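Local atomic coordinates of putative SAM-dependent O-methyltranferase (PDB entry 4YMH), a protein that binds S-adenosylmethionine and its product S-adenosylhomocysteine and is probably a cation-dependent O-methyltransferase. Residues V174-L179 against Q202-F207. Residues are numbered along the deposited sequence; the frame is centred on the assembly and turned at random.
Sequences VFARGL and QALDKF
Leu204 reaches from helix 194-212 onto the turning loop at Val174 and Ala176, and this one side chain makes the closest part of the contact. Its CB lies 3.6 Å from Val174 O, where the two backbones come nearest, and its CD1 also touches that oxygen. With CG anti to its own carbonyl carbon (chi1 -75°), the leucine carries CD1 across the carbonyl to the alanine methyl, 4.0 Å from Ala176 CB. These are van der Waals contacts; no hydrogen bond joins the two segments, and the polar need of Val174 O is met by Thr180 OG1. Alanine suits its place because its single methyl offers Leu204 CD1 a small apolar contact, while the short branches of Val174 fill buried space beside the helix. Gly178 suits a backbone conformation in which a CB would press on the carbonyl oxygen of the residue before it; the hydrogen bond from Gly178 N to Phe175 O, 2.8 Å, closes the turn within the loop. On the looser side, Gln202 and Lys206 are exposed, as befits the outer face of a helix, whereas Asp205 OD1 hydrogen-bonds to Tyr19 of the second subunit. The loop follows strand 167-171 of the Rossmann-like sheet; Leu204 and Phe207 also pack on helix 150-159, and Val174 lies against Ser208 of helix 194-212 and, with Phe175, on Leu221 of strand 217-222.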
loop_
_atom_site.group_PDB
_atom_site.type_symbol
_atom_site.label_atom_id
_atom_site.label_comp_id
_atom_site.label_asym_id
_atom_site.label_seq_id
_atom_site.Cartn_x
_atom_site.Cartn_y
_atom_site.Cartn_z
ATOM N N VAL A 174 9.680 -6.825 5.876
ATOM C CA VAL A 174 9.370 -7.124 7.273
ATOM C C VAL A 174 8.883 -8.572 7.478
ATOM O O VAL A 174 9.001 -9.126 8.578
ATOM C CB VAL A 174 8.353 -6.071 7.807
ATOM C CG1 VAL A 174 7.965 -6.328 9.260
ATOM C CG2 VAL A 174 8.999 -4.699 7.712
ATOM N N PHE A 175 8.367 -9.199 6.424
ATOM C CA PHE A 175 7.898 -10.586 6.535
ATOM C C PHE A 175 9.033 -11.608 6.555
ATOM O O PHE A 175 8.818 -12.753 6.939
ATOM C CB PHE A 175 6.975 -10.947 5.369
ATOM C CG PHE A 175 5.578 -10.384 5.486
ATOM C CD1 PHE A 175 5.129 -9.809 6.669
ATOM C CD2 PHE A 175 4.712 -10.455 4.412
ATOM C CE1 PHE A 175 3.832 -9.312 6.766
ATOM C CE2 PHE A 175 3.415 -9.948 4.503
ATOM C CZ PHE A 175 2.979 -9.381 5.678
ATOM N N ALA A 176 10.207 -11.208 6.075
ATOM C CA ALA A 176 11.348 -12.125 5.938
ATOM C C ALA A 176 10.909 -13.402 5.209
ATOM O O ALA A 176 11.111 -14.519 5.700
ATOM C CB ALA A 176 11.945 -12.462 7.324
ATOM N N ARG A 177 10.251 -13.204 4.071
ATOM C CA ARG A 177 9.743 -14.267 3.199
ATOM C C ARG A 177 8.581 -15.055 3.803
ATOM O O ARG A 177 8.135 -16.058 3.233
ATOM C CB ARG A 177 10.883 -15.220 2.823
ATOM C CG ARG A 177 12.112 -14.513 2.253
ATOM C CD ARG A 177 11.802 -13.882 0.920
ATOM N NE ARG A 177 13.019 -13.676 0.135
ATOM C CZ ARG A 177 13.627 -12.507 -0.040
ATOM N NH1 ARG A 177 13.138 -11.402 0.509
ATOM N NH2 ARG A 177 14.730 -12.443 -0.781
ATOM N N GLY A 178 8.087 -14.594 4.948
ATOM C CA GLY A 178 7.043 -15.281 5.681
ATOM C C GLY A 178 7.554 -15.772 7.024
ATOM O O GLY A 178 6.783 -16.056 7.923
ATOM N N LEU A 179 8.872 -15.829 7.185
ATOM C CA LEU A 179 9.427 -16.451 8.384
ATOM C C LEU A 179 9.321 -15.573 9.634
ATOM O O LEU A 179 9.449 -16.080 10.763
ATOM C CB LEU A 179 10.888 -16.858 8.139
ATOM C CG LEU A 179 11.108 -17.854 6.989
ATOM C CD1 LEU A 179 12.572 -18.342 6.972
ATOM C CD2 LEU A 179 10.155 -19.035 7.080
ATOM N N GLN A 202 13.076 -13.633 13.260
ATOM C CA GLN A 202 13.018 -13.480 14.717
ATOM C C GLN A 202 13.227 -12.016 15.115
ATOM O O GLN A 202 12.490 -11.466 15.973
ATOM C CB GLN A 202 14.058 -14.384 15.393
ATOM C CG GLN A 202 13.769 -15.853 15.131
ATOM C CD GLN A 202 14.964 -16.749 15.399
ATOM O OE1 GLN A 202 15.985 -16.308 15.933
ATOM N NE2 GLN A 202 14.844 -18.015 15.021
ATOM N N ALA A 203 14.227 -11.382 14.491
ATOM C CA ALA A 203 14.483 -9.974 14.799
ATOM C C ALA A 203 13.290 -9.080 14.390
ATOM O O ALA A 203 12.900 -8.149 15.105
ATOM C CB ALA A 203 15.775 -9.500 14.114
ATOM N N LEU A 204 12.708 -9.380 13.239
ATOM C CA LEU A 204 11.635 -8.563 12.685
ATOM C C LEU A 204 10.331 -8.756 13.445
ATOM O O LEU A 204 9.501 -7.843 13.510
ATOM C CB LEU A 204 11.449 -8.881 11.205
ATOM C CG LEU A 204 12.566 -8.258 10.360
ATOM C CD1 LEU A 204 12.628 -8.874 8.962
ATOM C CD2 LEU A 204 12.379 -6.743 10.282
ATOM N N ASP A 205 10.158 -9.935 14.036
ATOM C CA ASP A 205 8.993 -10.170 14.877
ATOM C C ASP A 205 9.124 -9.327 16.152
ATOM O O ASP A 205 8.157 -8.677 16.592
ATOM C CB ASP A 205 8.854 -11.657 15.210
ATOM C CG ASP A 205 7.781 -11.927 16.247
ATOM O OD1 ASP A 205 6.593 -11.591 16.015
ATOM O OD2 ASP A 205 8.142 -12.460 17.320
ATOM N N LYS A 206 10.318 -9.323 16.746
ATOM C CA LYS A 206 10.521 -8.453 17.911
ATOM C C LYS A 206 10.311 -6.961 17.564
ATOM O O LYS A 206 9.702 -6.211 18.330
ATOM C CB LYS A 206 11.920 -8.666 18.492
ATOM C CG LYS A 206 12.102 -10.022 19.165
ATOM C CD LYS A 206 13.435 -10.092 19.895
ATOM C CE LYS A 206 13.575 -11.395 20.677
ATOM N NZ LYS A 206 13.890 -12.546 19.788
ATOM N N PHE A 207 10.830 -6.557 16.408
ATOM C CA PHE A 207 10.661 -5.201 15.875
ATOM C C PHE A 207 9.176 -4.825 15.807
ATOM O O PHE A 207 8.730 -3.804 16.378
ATOM C CB PHE A 207 11.308 -5.113 14.493
ATOM C CG PHE A 207 10.939 -3.868 13.700
ATOM C CD1 PHE A 207 11.332 -2.611 14.130
ATOM C CD2 PHE A 207 10.226 -3.972 12.512
ATOM C CE1 PHE A 207 11.009 -1.458 13.386
ATOM C CE2 PHE A 207 9.891 -2.831 11.773
ATOM C CZ PHE A 207 10.294 -1.577 12.216
#